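Local atomic coordinates of penicillin-binding protein 2 (Pbp2) (PDB entry 5LP5), a protein that probably cross-links peptidoglycan as a penicillin-binding transpeptidase of the inner membrane, and joins MreC in a cell-shape complex that builds the bacterial wall. Residues K175-E178 with E179-Y182; P309-V312 with V313-G316; P271-L275 with N276-G280. One frame throughout, in Å; residues are numbered along the deposited sequence.

Contact 1: K175-E178 with E179-Y182; sequences KDDE and ENQY
The side chains of Asp-177 and Glu-179 run side by side, pointing the same way, with their carboxylate planes turned 45° against each other, while the amide of Asn-180 sits beside the CB of Asp-177. Further on, the ring of Tyr-182 carries Gln-181 CG over the centre of one face and meets Glu-179 CG in plane at its edge. The segment is a worked example of how a helix gives way to a tight turn. Asp-177 is the first residue to abandon helical backbone angles, and its carbonyl then starts a type I turn: Asn-180 N donates to Asp-177 O at 2.9 Å along a nearly straight N-H line, reaching the oxygen from above the carbonyl plane. A second, weak bond of the same spacing runs from Gln-181 N to Glu-178 O over 3.5 Å. In Asp-177, CG lies anti to the backbone N (chi1 -171°), which brings OD2 to 3.5 Å from Glu-179 CB. The two acids stay apart at their ends, with Asp-177 OD2 5.4 Å from Glu-179 OE1, like charges not in contact, and Val-203 N holds OE2 of Glu-179 by a hydrogen bond. Asn-180, the buried member, packs its ND2 3.5 Å from Asp-177 CB, and the same ND2 donates to Asp-173 O, tying the turn back to the helix. The whole turn thus bridges helix 171-176 and strand 185-187 at the surface, with Asp-177 and Asn-180 resting on helix 196-200.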
loop_
_atom_site.group_PDB
_atom_site.type_symbol
_atom_site.label_atom_id
_atom_site.label_comp_id
_atom_site.label_asym_id
_atom_site.label_seq_id
_atom_site.Cartn_x
_atom_site.Cartn_y
_atom_site.Cartn_z
ATOM N N LYS A 175 -6.177 20.463 -10.233
ATOM C CA LYS A 175 -6.387 21.206 -11.479
ATOM C C LYS A 175 -5.676 20.522 -12.657
ATOM O O LYS A 175 -6.269 20.335 -13.718
ATOM C CB LYS A 175 -5.856 22.634 -11.292
ATOM C CG LYS A 175 -6.239 23.678 -12.331
ATOM C CD LYS A 175 -5.138 24.734 -12.432
ATOM C CE LYS A 175 -5.638 26.075 -12.953
ATOM N NZ LYS A 175 -6.022 26.018 -14.387
ATOM N N ASP A 176 -4.412 20.143 -12.454
ATOM C CA ASP A 176 -3.579 19.518 -13.500
ATOM C C ASP A 176 -4.200 18.268 -14.106
ATOM O O ASP A 176 -4.245 18.116 -15.323
ATOM C CB ASP A 176 -2.209 19.125 -12.930
ATOM C CG ASP A 176 -1.289 20.312 -12.719
ATOM O OD1 ASP A 176 -1.583 21.426 -13.230
ATOM O OD2 ASP A 176 -0.261 20.108 -12.035
ATOM N N ASP A 177 -4.629 17.359 -13.239
ATOM C CA ASP A 177 -5.279 16.129 -13.656
ATOM C C ASP A 177 -6.482 15.941 -12.757
ATOM O O ASP A 177 -6.338 15.555 -11.598
ATOM C CB ASP A 177 -4.320 14.942 -13.526
ATOM C CG ASP A 177 -4.866 13.681 -14.155
ATOM O OD1 ASP A 177 -4.733 13.521 -15.386
ATOM O OD2 ASP A 177 -5.419 12.847 -13.418
ATOM N N GLU A 178 -7.666 16.234 -13.288
ATOM C CA GLU A 178 -8.893 16.166 -12.496
ATOM C C GLU A 178 -9.020 14.857 -11.705
ATOM O O GLU A 178 -9.559 14.857 -10.597
ATOM C CB GLU A 178 -10.127 16.398 -13.370
ATOM C CG GLU A 178 -10.296 15.429 -14.531
ATOM C CD GLU A 178 -11.653 15.563 -15.211
ATOM O OE1 GLU A 178 -12.325 16.609 -15.039
ATOM O OE2 GLU A 178 -12.050 14.622 -15.936
ATOM N N GLU A 179 -8.502 13.756 -12.256
ATOM C CA GLU A 179 -8.612 12.446 -11.601
ATOM C C GLU A 179 -7.652 12.213 -10.412
ATOM O O GLU A 179 -7.631 11.133 -9.834
ATOM C CB GLU A 179 -8.472 11.304 -12.612
ATOM C CG GLU A 179 -8.906 9.981 -11.998
ATOM C CD GLU A 179 -8.846 8.804 -12.932
ATOM O OE1 GLU A 179 -9.160 8.956 -14.131
ATOM O OE2 GLU A 179 -8.510 7.715 -12.429
ATOM N N ASN A 180 -6.869 13.212 -10.031
ATOM C CA ASN A 180 -6.066 13.102 -8.808
ATOM C C ASN A 180 -6.938 13.153 -7.543
ATOM O O ASN A 180 -6.455 12.904 -6.449
ATOM C CB ASN A 180 -5.024 14.225 -8.734
ATOM C CG ASN A 180 -3.923 14.088 -9.773
ATOM O OD1 ASN A 180 -3.547 12.985 -10.168
ATOM N ND2 ASN A 180 -3.371 15.223 -10.192
ATOM N N GLN A 181 -8.218 13.476 -7.700
ATOM C CA GLN A 181 -9.094 13.781 -6.564
ATOM C C GLN A 181 -9.568 12.566 -5.772
ATOM O O GLN A 181 -9.833 12.680 -4.579
ATOM C CB GLN A 181 -10.329 14.554 -7.037
ATOM C CG GLN A 181 -11.211 13.780 -8.014
ATOM C CD GLN A 181 -12.646 14.249 -8.008
ATOM O OE1 GLN A 181 -13.281 14.376 -6.958
ATOM N NE2 GLN A 181 -13.164 14.520 -9.187
ATOM N N TYR A 182 -9.676 11.416 -6.422
ATOM C CA TYR A 182 -10.301 10.245 -5.800
ATOM C C TYR A 182 -9.386 9.576 -4.790
ATOM O O TYR A 182 -9.857 8.879 -3.893
ATOM C CB TYR A 182 -10.743 9.232 -6.857
ATOM C CG TYR A 182 -11.781 9.772 -7.803
ATOM C CD1 TYR A 182 -13.057 10.075 -7.354
ATOM C CD2 TYR A 182 -11.484 9.986 -9.153
ATOM C CE1 TYR A 182 -14.013 10.601 -8.219
ATOM C CE2 TYR A 182 -12.427 10.495 -10.032
ATOM C CZ TYR A 182 -13.696 10.799 -9.566
ATOM O OH TYR A 182 -14.643 11.304 -10.437
#

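Contact 2: P309-V312 with V313-G316; sequences PGSV and VKMG
Ser-311 and Lys-314 face each other across one turn at the start of helix 314-324, in a sequence that fits the SxxK motif of penicillin-binding proteins, whose serine is the usual nucleophile of the family. The contact illustrates how such a helix start divides into a close apolar flank and a looser polar one. On the close flank, Val-313 crosses Pro-309 obliquely and lays CG1 against the proline ring, 3.4 Å from Pro-309 CG. Its CG2 takes the place between backbone N and carbonyl carbon and leans towards Gly-310 O. Phe-437 packs on both residues and Phe-392 on Val-313, so this flank is wholly buried. The backbone starts as a 3-10 turn, with bonds between residues three apart: Lys-314 N donates to Ser-311 O at 2.9 Å, approaching from above the carbonyl plane, whereas the straight bond from Val-313 N to Gly-310 O is weak at 3.4 Å. Gly-310 itself has a positive phi (69°), readily adopted by glycine.

The polar flank is less closed only at Ser-311, which is partly exposed; Lys-314 is buried. Lys-314, its chain fully extended beyond CG, runs back along the turn so that CD and CE pass beside Ser-311 CB, and NZ stops 3.4 Å from Ser-311 OG. Each polar end has a firmer partner outside: OG is hydrogen-bonded to Ser-366, and NZ forms a salt bridge with Asp-368. Lys-513 of strand 511-517 also touches Ser-311, consistent with the family's K(T/S)G element lining the same site. Met-315 is bent at chi2 and chi3; its SD lies 3.5 Å from Val-312 O, and that oxygen's hydrogen-bond donor is Tyr-447 OH.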
loop_
_atom_site.group_PDB
_atom_site.type_symbol
_atom_site.label_atom_id
_atom_site.label_comp_id
_atom_site.label_asym_id
_atom_site.label_seq_id
_atom_site.Cartn_x
_atom_site.Cartn_y
_atom_site.Cartn_z
ATOM N N PRO A 309 32.769 19.203 -18.013
ATOM C CA PRO A 309 33.135 17.807 -18.261
ATOM C C PRO A 309 34.629 17.504 -18.076
ATOM O O PRO A 309 34.980 16.385 -17.684
ATOM C CB PRO A 309 32.688 17.569 -19.711
ATOM C CG PRO A 309 32.661 18.894 -20.323
ATOM C CD PRO A 309 32.313 19.874 -19.234
ATOM N N GLY A 310 35.479 18.496 -18.333
ATOM C CA GLY A 310 36.916 18.303 -18.329
ATOM C C GLY A 310 37.375 17.445 -19.496
ATOM O O GLY A 310 36.738 17.409 -20.565
ATOM N N SER A 311 38.464 16.712 -19.277
ATOM C CA SER A 311 39.117 15.955 -20.345
ATOM C C SER A 311 38.230 14.880 -21.013
ATOM O O SER A 311 38.555 14.434 -22.110
ATOM C CB SER A 311 40.421 15.333 -19.812
ATOM O OG SER A 311 41.277 16.316 -19.222
ATOM N N VAL A 312 37.120 14.476 -20.379
ATOM C CA VAL A 312 36.259 13.388 -20.913
ATOM C C VAL A 312 35.750 13.657 -22.340
ATOM O O VAL A 312 35.408 12.735 -23.085
ATOM C CB VAL A 312 35.019 13.089 -20.015
ATOM C CG1 VAL A 312 35.425 12.696 -18.616
ATOM C CG2 VAL A 312 34.080 14.273 -19.947
ATOM N N VAL A 313 35.699 14.933 -22.698
ATOM C CA VAL A 313 35.240 15.343 -24.019
ATOM C C VAL A 313 36.253 15.048 -25.131
ATOM O O VAL A 313 35.906 15.093 -26.320
ATOM C CB VAL A 313 34.935 16.850 -24.045
ATOM C CG1 VAL A 313 33.953 17.221 -22.938
ATOM C CG2 VAL A 313 36.219 17.666 -23.922
ATOM N N LYS A 314 37.492 14.736 -24.747
ATOM C CA LYS A 314 38.623 14.753 -25.676
ATOM C C LYS A 314 38.468 13.852 -26.886
ATOM O O LYS A 314 38.901 14.225 -27.976
ATOM C CB LYS A 314 39.931 14.450 -24.952
ATOM C CG LYS A 314 40.503 15.686 -24.288
ATOM C CD LYS A 314 41.711 15.415 -23.407
ATOM C CE LYS A 314 42.177 16.725 -22.780
ATOM N NZ LYS A 314 43.346 16.559 -21.888
ATOM N N MET A 315 37.850 12.684 -26.716
ATOM C CA MET A 315 37.625 11.811 -27.864
ATOM C C MET A 315 36.514 12.354 -28.796
ATOM O O MET A 315 36.507 12.076 -30.004
ATOM C CB MET A 315 37.412 10.332 -27.451
ATOM C CG MET A 315 36.476 10.011 -26.279
ATOM S SD MET A 315 37.107 10.062 -24.574
ATOM C CE MET A 315 38.695 9.311 -24.820
ATOM N N GLY A 316 35.603 13.149 -28.245
ATOM C CA GLY A 316 34.631 13.877 -29.066
ATOM C C GLY A 316 35.277 15.010 -29.846
ATOM O O GLY A 316 34.954 15.240 -31.013
#

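Contact 3: P271-L275 with N276-G280; sequences PEYNL and NDFVG
Tyr-273 meets Phe-278 where the chain, having left the edge strand 264-270 of the transpeptidase sheet, enters an Asx turn followed by a short run of helical backbone angles. Glu-272, just before it, points its carboxylate to Ser-160 and His-161 and so ties the approach to the region of helix 160-163. Tyr-273 comes next. Its CG lies between backbone N and carbonyl carbon (chi1 63°), which swings the ring towards 276-280; there CE1 approaches Phe-278 CE1 to 3.4 Å. The two side chains cross at about a right angle, their ring planes 69° apart and their centroids separated by 5.5 Å. Leu-290 of helix 284-291 touches both, and Tyr-165 stacks on Phe-278.

Asn-274 carries the polar half and grips with two oxygens. With CG opposite the backbone N, beside the carbonyl carbon (chi1 -178°), its OD1 comes 2.9 Å from Asn-276 N, the bond that defines the Asx turn, with the donor above the amide plane. Its backbone O meanwhile receives Asp-277 N at 3.0 Å, closing a type I turn around the same corner. Asn-276 ND2 adds only a weak bond to Asn-274 OD1, the two amides standing almost perpendicular; its stronger partner is Tyr-153 O. The Asp-277 side chain crosses that of Asn-274 at about a right angle, OD2 coming 3.6 Å from Asn-274 CB.

The Leu-275 side chain packs on Ser-160 and Leu-163, and the residue engages 276-280 mainly through its carbonyl. That oxygen accepts a weak bond from Phe-278 N, sits near the plane of the Phe-278 ring at its edge, and meets Val-279 CG2 at 3.8 Å.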
loop_
_atom_site.group_PDB
_atom_site.type_symbol
_atom_site.label_atom_id
_atom_site.label_comp_id
_atom_site.label_asym_id
_atom_site.label_seq_id
_atom_site.Cartn_x
_atom_site.Cartn_y
_atom_site.Cartn_z
ATOM N N PRO A 271 24.510 13.302 -1.496
ATOM C CA PRO A 271 23.627 12.462 -0.698
ATOM C C PRO A 271 22.281 12.105 -1.291
ATOM O O PRO A 271 21.646 12.946 -1.909
ATOM C CB PRO A 271 23.357 13.319 0.555
ATOM C CG PRO A 271 24.282 14.467 0.505
ATOM C CD PRO A 271 24.660 14.647 -0.919
ATOM N N GLU A 272 21.850 10.859 -1.093
ATOM C CA GLU A 272 20.441 10.470 -1.236
ATOM C C GLU A 272 19.689 10.939 0.039
ATOM O O GLU A 272 20.318 11.414 0.984
ATOM C CB GLU A 272 20.310 8.938 -1.406
ATOM C CG GLU A 272 21.077 8.298 -2.566
ATOM C CD GLU A 272 20.316 8.295 -3.880
ATOM O OE1 GLU A 272 19.251 8.937 -3.943
ATOM O OE2 GLU A 272 20.782 7.658 -4.856
ATOM N N TYR A 273 18.358 10.803 0.062
ATOM C CA TYR A 273 17.547 11.100 1.258
ATOM C C TYR A 273 16.450 10.054 1.437
ATOM O O TYR A 273 16.131 9.332 0.506
ATOM C CB TYR A 273 16.937 12.508 1.190
ATOM C CG TYR A 273 15.954 12.734 0.056
ATOM C CD1 TYR A 273 14.583 12.646 0.264
ATOM C CD2 TYR A 273 16.397 13.035 -1.225
ATOM C CE1 TYR A 273 13.674 12.841 -0.780
ATOM C CE2 TYR A 273 15.499 13.229 -2.270
ATOM C CZ TYR A 273 14.137 13.132 -2.040
ATOM O OH TYR A 273 13.263 13.303 -3.084
ATOM N N ASN A 274 15.878 9.978 2.637
ATOM C CA ASN A 274 14.967 8.887 3.001
ATOM C C ASN A 274 13.538 9.206 2.643
ATOM O O ASN A 274 12.860 9.960 3.346
ATOM C CB ASN A 274 15.053 8.556 4.485
ATOM C CG ASN A 274 14.155 7.390 4.882
ATOM O OD1 ASN A 274 13.289 6.944 4.126
ATOM N ND2 ASN A 274 14.377 6.876 6.094
ATOM N N LEU A 275 13.068 8.555 1.581
ATOM C CA LEU A 275 11.761 8.822 1.008
ATOM C C LEU A 275 10.612 8.668 2.002
ATOM O O LEU A 275 9.570 9.294 1.833
ATOM C CB LEU A 275 11.532 7.913 -0.183
ATOM C CG LEU A 275 12.437 8.145 -1.393
ATOM C CD1 LEU A 275 12.305 6.957 -2.351
ATOM C CD2 LEU A 275 12.153 9.463 -2.135
ATOM N N ASN A 276 10.788 7.839 3.035
ATOM C CA ASN A 276 9.702 7.616 3.995
ATOM C C ASN A 276 9.380 8.853 4.835
ATOM O O ASN A 276 8.280 8.973 5.344
ATOM C CB ASN A 276 10.027 6.460 4.925
ATOM C CG ASN A 276 9.889 5.134 4.271
ATOM O OD1 ASN A 276 8.786 4.693 3.953
ATOM N ND2 ASN A 276 11.007 4.451 4.116
ATOM N N ASP A 277 10.330 9.770 4.984
ATOM C CA ASP A 277 10.106 10.950 5.831
ATOM C C ASP A 277 9.125 11.948 5.201
ATOM O O ASP A 277 8.628 12.839 5.879
ATOM C CB ASP A 277 11.435 11.642 6.158
ATOM C CG ASP A 277 12.390 10.754 6.938
ATOM O OD1 ASP A 277 11.916 9.847 7.662
ATOM O OD2 ASP A 277 13.619 10.955 6.822
ATOM N N PHE A 278 8.847 11.795 3.911
ATOM C CA PHE A 278 7.884 12.647 3.234
ATOM C C PHE A 278 6.450 12.106 3.290
ATOM O O PHE A 278 5.499 12.876 3.114
ATOM C CB PHE A 278 8.304 12.882 1.764
ATOM C CG PHE A 278 9.452 13.827 1.621
ATOM C CD1 PHE A 278 10.756 13.368 1.736
ATOM C CD2 PHE A 278 9.232 15.183 1.413
ATOM C CE1 PHE A 278 11.821 14.243 1.642
ATOM C CE2 PHE A 278 10.294 16.063 1.314
ATOM C CZ PHE A 278 11.591 15.590 1.431
ATOM N N VAL A 279 6.280 10.813 3.541
ATOM C CA VAL A 279 4.996 10.173 3.234
ATOM C C VAL A 279 3.755 10.796 3.913
ATOM O O VAL A 279 2.720 10.963 3.246
ATOM C CB VAL A 279 5.044 8.642 3.435
ATOM C CG1 VAL A 279 3.658 8.036 3.273
ATOM C CG2 VAL A 279 6.013 8.013 2.436
ATOM N N GLY A 280 3.833 11.137 5.200
ATOM C CA GLY A 280 2.686 11.730 5.881
ATOM C C GLY A 280 2.757 13.235 5.990
ATOM O O GLY A 280 2.314 13.790 6.987
#

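All three contacts are local turns held by a backbone bond between residues three apart, yet their settings set their chemistry. Contact 2 is buried, pairs apolar packing with serine and lysine of a probable active site, and begins a regular helix. Contact 1 is a surface feature rich in acids and follows a helix instead; it belongs to the dimerisation domain, its centre about 45 Å from that of contact 2. Contact 3, partly buried, mixes an aromatic pair with amide bonding. It shares the transpeptidase domain with contact 2, about 35 Å away between centres, but reaches residues of the dimerisation domain, so it joins the two regions.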